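Local coordinates for CLIP-associating protein 2 (Mus musculus, PDB 3WOZ) that probably binds tubulin through HEAT-repeat TOG domains, of which this is one, and contributes to microtubule dynamics, at residues Arg53-Pro58 and Thr90-Lys95; Val71-Val76 and Gln82-Val87. All blocks are in the same frame, centred on the assembly; numbering follows the deposited sequence.

Contact 1 of 2, residues Arg53-Pro58 and Thr90-Lys95; sequences RMFADP and TQLLKK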
loop_
_atom_site.group_PDB
_atom_site.type_symbol
_atom_site.label_atom_id
_atom_site.label_comp_id
_atom_site.label_asym_id
_atom_site.label_seq_id
_atom_site.Cartn_x
_atom_site.Cartn_y
_atom_site.Cartn_z
ATOM N N ARG A 53 12.718 -8.067 2.392
ATOM C CA ARG A 53 13.926 -7.547 3.031
ATOM C C ARG A 53 14.491 -6.341 2.278
ATOM O O ARG A 53 15.042 -5.419 2.888
ATOM C CB ARG A 53 14.991 -8.641 3.148
ATOM C CG ARG A 53 14.600 -9.802 4.056
ATOM C CD ARG A 53 15.816 -10.629 4.447
ATOM N NE ARG A 53 16.580 -11.061 3.281
ATOM C CZ ARG A 53 16.341 -12.177 2.601
ATOM N NH1 ARG A 53 15.351 -12.982 2.966
ATOM N NH2 ARG A 53 17.090 -12.487 1.553
HETATM N N MSE A 54 14.339 -6.351 0.952
HETATM C CA MSE A 54 14.816 -5.262 0.098
HETATM C C MSE A 54 14.153 -3.915 0.408
HETATM O O MSE A 54 14.708 -2.862 0.110
HETATM C CB MSE A 54 14.644 -5.615 -1.381
HETATM C CG MSE A 54 15.831 -5.208 -2.241
HETATM SE SE MSE A 54 16.000 -6.248 -3.882
HETATM C CE MSE A 54 17.928 -6.584 -3.860
ATOM N N PHE A 55 12.965 -3.953 1.005
ATOM C CA PHE A 55 12.303 -2.731 1.448
ATOM C C PHE A 55 13.148 -1.966 2.463
ATOM O O PHE A 55 13.021 -0.749 2.584
ATOM C CB PHE A 55 10.913 -3.033 2.016
ATOM C CG PHE A 55 9.844 -3.138 0.968
ATOM C CD1 PHE A 55 9.434 -2.014 0.262
ATOM C CD2 PHE A 55 9.246 -4.362 0.686
ATOM C CE1 PHE A 55 8.449 -2.104 -0.720
ATOM C CE2 PHE A 55 8.250 -4.460 -0.293
ATOM C CZ PHE A 55 7.851 -3.324 -0.990
ATOM N N ALA A 56 14.013 -2.686 3.176
ATOM C CA ALA A 56 14.945 -2.080 4.121
ATOM C C ALA A 56 16.396 -2.066 3.617
ATOM O O ALA A 56 17.326 -2.072 4.415
ATOM C CB ALA A 56 14.854 -2.787 5.475
ATOM N N ASP A 57 16.593 -2.036 2.301
ATOM C CA ASP A 57 17.947 -2.030 1.737
ATOM C C ASP A 57 18.644 -0.695 2.028
ATOM O O ASP A 57 18.109 0.359 1.692
ATOM C CB ASP A 57 17.908 -2.298 0.232
ATOM C CG ASP A 57 19.245 -2.752 -0.319
ATOM O OD1 ASP A 57 20.202 -1.942 -0.355
ATOM O OD2 ASP A 57 19.333 -3.926 -0.737
ATOM N N PRO A 58 19.838 -0.740 2.652
ATOM C CA PRO A 58 20.498 0.491 3.086
ATOM C C PRO A 58 21.204 1.248 1.959
ATOM O O PRO A 58 21.569 2.410 2.138
ATOM C CB PRO A 58 21.516 -0.007 4.115
ATOM C CG PRO A 58 21.881 -1.361 3.636
ATOM C CD PRO A 58 20.622 -1.937 3.017
ATOM N N THR A 90 1.602 -2.495 2.325
ATOM C CA THR A 90 1.916 -1.831 3.581
ATOM C C THR A 90 3.339 -1.289 3.594
ATOM O O THR A 90 3.567 -0.180 4.076
ATOM C CB THR A 90 1.691 -2.742 4.820
ATOM O OG1 THR A 90 2.495 -3.920 4.707
ATOM C CG2 THR A 90 0.229 -3.128 4.944
ATOM N N GLN A 91 4.286 -2.065 3.062
ATOM C CA GLN A 91 5.676 -1.624 3.009
ATOM C C GLN A 91 5.850 -0.418 2.085
ATOM O O GLN A 91 6.634 0.484 2.380
ATOM C CB GLN A 91 6.611 -2.763 2.597
ATOM C CG GLN A 91 6.853 -3.803 3.686
ATOM C CD GLN A 91 7.632 -3.251 4.868
ATOM O OE1 GLN A 91 8.716 -2.689 4.704
ATOM N NE2 GLN A 91 7.081 -3.410 6.069
ATOM N N LEU A 92 5.105 -0.401 0.980
ATOM C CA LEU A 92 5.133 0.730 0.056
ATOM C C LEU A 92 4.551 1.988 0.696
ATOM O O LEU A 92 5.055 3.091 0.472
ATOM C CB LEU A 92 4.401 0.406 -1.248
ATOM C CG LEU A 92 5.098 -0.437 -2.318
ATOM C CD1 LEU A 92 4.140 -0.646 -3.487
ATOM C CD2 LEU A 92 6.413 0.209 -2.802
ATOM N N LEU A 93 3.504 1.820 1.503
ATOM C CA LEU A 93 2.894 2.959 2.194
ATOM C C LEU A 93 3.811 3.523 3.280
ATOM O O LEU A 93 3.868 4.740 3.480
ATOM C CB LEU A 93 1.523 2.597 2.768
ATOM C CG LEU A 93 0.404 2.398 1.741
ATOM C CD1 LEU A 93 -0.777 1.711 2.405
ATOM C CD2 LEU A 93 -0.017 3.720 1.107
ATOM N N LYS A 94 4.533 2.641 3.963
ATOM C CA LYS A 94 5.549 3.066 4.923
ATOM C C LYS A 94 6.665 3.857 4.228
ATOM O O LYS A 94 7.070 4.915 4.709
ATOM C CB LYS A 94 6.119 1.865 5.681
ATOM C CG LYS A 94 5.152 1.261 6.689
ATOM C CD LYS A 94 5.788 0.099 7.429
ATOM C CE LYS A 94 5.068 -0.155 8.752
ATOM N NZ LYS A 94 5.506 -1.428 9.401
ATOM N N LYS A 95 7.134 3.352 3.089
ATOM C CA LYS A 95 8.144 4.051 2.284
ATOM C C LYS A 95 7.636 5.394 1.773
ATOM O O LYS A 95 8.360 6.388 1.803
ATOM C CB LYS A 95 8.623 3.182 1.117
ATOM C CG LYS A 95 9.510 2.021 1.533
ATOM C CD LYS A 95 10.730 2.511 2.293
ATOM C CE LYS A 95 11.130 1.531 3.361
ATOM N NZ LYS A 95 12.503 1.814 3.828
HETATM O O HOH W 1 15.597 1.378 2.679
#
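F55 lays its ring against one side of helix 85-96, and Q91 meets it flat on. The CB of Q91 sits 3.5 Å from the centroid of the F55 ring and only 5° off the ring normal, a CH-pi contact placed squarely over the centre of one face. From there the Q91 chain bends at its second torsion and turns so that its OE1 comes to 3.5 Å from F55 CB, with the amide plane tilted 65° to the ring. L92 comes in at the edge: its CD2 lies near the ring plane, 3.7 Å from F55 CE1. One helical turn beyond Q91, K95 reaches over to the backbone, and its NZ donates a hydrogen bond of 2.9 Å to F55 O, with a C=O...N angle of 160° and the donor tilted slightly from the carbonyl plane. This is HEAT-repeat architecture, in which helices stack side by side into a solenoid; here the turn leaving helix 41-54 is fastened to helix 85-96. With an alanine in place of F55 the ring is gone, and the Q91 methylene and L92 CD2 would probably be left without their aromatic partner, opening a gap beside the helix. F55 sits inside a type I beta turn from M54 to D57, which is likely to fix how its carbonyl faces, with D57 N bonded to M54 O at 3.0 Å. Water 1 donates to D57 O and makes a weak bond of 3.3 Å with K95 NZ, giving the ammonium a second link to the same turn. Farther out, F66 of helix 60-77 meets the F55 ring edge-to-face, L92 also packs on L70 of that helix and on A111 and L112 of helix 102-118, and D57 OD2 forms a salt bridge with R22.

Contact 2 of 2, residues Val71-Val76 and Gln82-Val87; sequences VDFIQV and QDWLFV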
loop_
_atom_site.group_PDB
_atom_site.type_symbol
_atom_site.label_atom_id
_atom_site.label_comp_id
_atom_site.label_asym_id
_atom_site.label_seq_id
_atom_site.Cartn_x
_atom_site.Cartn_y
_atom_site.Cartn_z
ATOM N N VAL A 71 7.712 -2.794 -10.489
ATOM C CA VAL A 71 6.695 -2.484 -11.495
ATOM C C VAL A 71 6.512 -3.669 -12.445
ATOM O O VAL A 71 5.395 -4.142 -12.646
ATOM C CB VAL A 71 7.044 -1.191 -12.277
ATOM C CG1 VAL A 71 6.098 -0.980 -13.463
ATOM C CG2 VAL A 71 7.000 0.013 -11.348
ATOM N N ASP A 72 7.624 -4.150 -12.994
ATOM C CA ASP A 72 7.639 -5.312 -13.881
ATOM C C ASP A 72 7.240 -6.597 -13.169
ATOM O O ASP A 72 6.548 -7.437 -13.741
ATOM C CB ASP A 72 9.029 -5.481 -14.491
ATOM C CG ASP A 72 9.370 -4.372 -15.445
ATOM O OD1 ASP A 72 10.153 -3.470 -15.059
ATOM O OD2 ASP A 72 8.827 -4.386 -16.570
ATOM N N PHE A 73 7.695 -6.736 -11.926
ATOM C CA PHE A 73 7.419 -7.912 -11.107
ATOM C C PHE A 73 5.933 -8.031 -10.820
ATOM O O PHE A 73 5.347 -9.096 -11.015
ATOM C CB PHE A 73 8.226 -7.849 -9.807
ATOM C CG PHE A 73 7.937 -8.966 -8.844
ATOM C CD1 PHE A 73 7.326 -8.701 -7.622
ATOM C CD2 PHE A 73 8.288 -10.279 -9.146
ATOM C CE1 PHE A 73 7.073 -9.722 -6.718
ATOM C CE2 PHE A 73 8.030 -11.305 -8.251
ATOM C CZ PHE A 73 7.431 -11.026 -7.031
ATOM N N ILE A 74 5.329 -6.931 -10.371
ATOM C CA ILE A 74 3.896 -6.884 -10.123
ATOM C C ILE A 74 3.103 -7.157 -11.409
ATOM O O ILE A 74 2.176 -7.965 -11.406
ATOM C CB ILE A 74 3.457 -5.540 -9.488
ATOM C CG1 ILE A 74 4.079 -5.371 -8.095
ATOM C CG2 ILE A 74 1.940 -5.458 -9.399
ATOM C CD1 ILE A 74 4.152 -3.929 -7.620
ATOM N N GLN A 75 3.476 -6.492 -12.501
ATOM C CA GLN A 75 2.759 -6.646 -13.772
ATOM C C GLN A 75 2.788 -8.077 -14.321
ATOM O O GLN A 75 1.803 -8.545 -14.876
ATOM C CB GLN A 75 3.261 -5.642 -14.811
ATOM C CG GLN A 75 2.734 -4.234 -14.573
ATOM C CD GLN A 75 3.452 -3.175 -15.387
ATOM O OE1 GLN A 75 4.504 -3.428 -15.976
ATOM N NE2 GLN A 75 2.885 -1.976 -15.417
ATOM N N VAL A 76 3.907 -8.770 -14.135
ATOM C CA VAL A 76 4.062 -10.134 -14.638
ATOM C C VAL A 76 3.387 -11.179 -13.736
ATOM O O VAL A 76 2.767 -12.116 -14.235
ATOM C CB VAL A 76 5.563 -10.468 -14.893
ATOM C CG1 VAL A 76 5.805 -11.978 -15.037
ATOM C CG2 VAL A 76 6.066 -9.718 -16.125
ATOM N N GLN A 82 -1.267 -12.613 -4.445
ATOM C CA GLN A 82 -2.307 -12.197 -3.499
ATOM C C GLN A 82 -1.932 -12.401 -2.027
ATOM O O GLN A 82 -2.317 -11.602 -1.167
ATOM C CB GLN A 82 -3.650 -12.854 -3.835
ATOM C CG GLN A 82 -4.356 -12.162 -5.002
ATOM C CD GLN A 82 -5.651 -12.837 -5.427
ATOM O OE1 GLN A 82 -6.308 -13.522 -4.640
ATOM N NE2 GLN A 82 -6.029 -12.633 -6.682
ATOM N N ASP A 83 -1.168 -13.455 -1.751
ATOM C CA ASP A 83 -0.720 -13.750 -0.391
ATOM C C ASP A 83 0.433 -12.850 0.051
ATOM O O ASP A 83 0.716 -12.744 1.245
ATOM C CB ASP A 83 -0.319 -15.224 -0.258
ATOM C CG ASP A 83 -1.495 -16.169 -0.432
ATOM O OD1 ASP A 83 -1.320 -17.209 -1.097
ATOM O OD2 ASP A 83 -2.594 -15.881 0.091
ATOM N N TRP A 84 1.090 -12.206 -0.913
ATOM C CA TRP A 84 2.186 -11.282 -0.629
ATOM C C TRP A 84 1.705 -9.832 -0.613
ATOM O O TRP A 84 2.461 -8.919 -0.255
ATOM C CB TRP A 84 3.321 -11.465 -1.650
ATOM C CG TRP A 84 4.586 -10.718 -1.295
ATOM C CD1 TRP A 84 5.358 -10.899 -0.183
ATOM C CD2 TRP A 84 5.214 -9.674 -2.054
ATOM N NE1 TRP A 84 6.427 -10.033 -0.202
ATOM C CE2 TRP A 84 6.362 -9.270 -1.339
ATOM C CE3 TRP A 84 4.918 -9.042 -3.272
ATOM C CZ2 TRP A 84 7.219 -8.262 -1.799
ATOM C CZ3 TRP A 84 5.765 -8.042 -3.728
ATOM C CH2 TRP A 84 6.905 -7.664 -2.992
ATOM N N LEU A 85 0.442 -9.627 -0.987
ATOM C CA LEU A 85 -0.111 -8.288 -1.155
ATOM C C LEU A 85 -0.065 -7.435 0.117
ATOM O O LEU A 85 0.232 -6.239 0.044
ATOM C CB LEU A 85 -1.534 -8.341 -1.736
ATOM C CG LEU A 85 -2.266 -7.008 -1.960
ATOM C CD1 LEU A 85 -1.493 -6.064 -2.893
ATOM C CD2 LEU A 85 -3.692 -7.225 -2.463
ATOM N N PHE A 86 -0.347 -8.042 1.270
ATOM C CA PHE A 86 -0.287 -7.312 2.538
ATOM C C PHE A 86 1.083 -6.659 2.710
ATOM O O PHE A 86 1.174 -5.481 3.041
ATOM C CB PHE A 86 -0.606 -8.217 3.742
ATOM C CG PHE A 86 -0.307 -7.575 5.075
ATOM C CD1 PHE A 86 0.921 -7.780 5.705
ATOM C CD2 PHE A 86 -1.243 -6.742 5.687
ATOM C CE1 PHE A 86 1.206 -7.174 6.935
ATOM C CE2 PHE A 86 -0.971 -6.136 6.909
ATOM C CZ PHE A 86 0.254 -6.355 7.538
ATOM N N VAL A 87 2.136 -7.436 2.473
ATOM C CA VAL A 87 3.510 -6.970 2.622
ATOM C C VAL A 87 3.842 -5.893 1.587
ATOM O O VAL A 87 4.351 -4.839 1.939
ATOM C CB VAL A 87 4.519 -8.146 2.541
ATOM C CG1 VAL A 87 5.939 -7.638 2.336
ATOM C CG2 VAL A 87 4.429 -9.016 3.803
#
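Two successive helices of the HEAT-repeat solenoid, 60-77 and 85-96, are joined here near the short connection between them by an aromatic pair in the buried core. F73, on the last turns of helix 60-77, points its ring edge toward the face of W84, which lies at the approach to helix 85-96. The arrangement is an offset edge-to-face stack: the centroid of the F73 ring is 5.8 Å from that of the six-membered ring of W84, and the planes stand at 79° to each other. The offset shows in which atoms meet. F73 CE1 makes the approach, and it reaches the indole at the CZ3-CE3 side of the six-membered ring, with W84 CE3 4.1 Å from F73 CE1. Both side chains leave their backbones in the same sense, CG anti to the backbone N (chi1 176° in F73 and -170° in W84), and this extends the two rings into the space between the segments.

Further partners surround both rings. The indole nitrogen NE1 of W84 is hydrogen-bonded to T52 OG1 on helix 41-54, which satisfies this buried polar atom and should limit rotation of the indole; C48 of the same helix also touches W84. F73 meets F51 edge-to-face and packs on L44 and L47, so helix 41-54 supports both members of the pair. The nearest atoms across the two segments are F73 CE1 and W84 CZ3, 3.7 Å apart, with CZ3 lying near the plane of the phenylalanine ring.

In the fold
Along the chain the order is 53-58, 71-76, 82-87, 90-95, so the two segments of contact 2 fall between those of contact 1. Helix 85-96 serves both: contact 2 uses W84, at its approach, contact 1 the turns further along. Their centres are about 14 Å apart, and they touch where F55 CE2 packs 4.2 Å from W84 CZ2. Helices 41-54 and 60-77 are consecutive, and helix 85-96 packs against both: the first meets it through the turn at its end, the second through F73 and W84. Together they form a largely apolar seam, linked by that pair, across three neighbouring helices of the TOG domain.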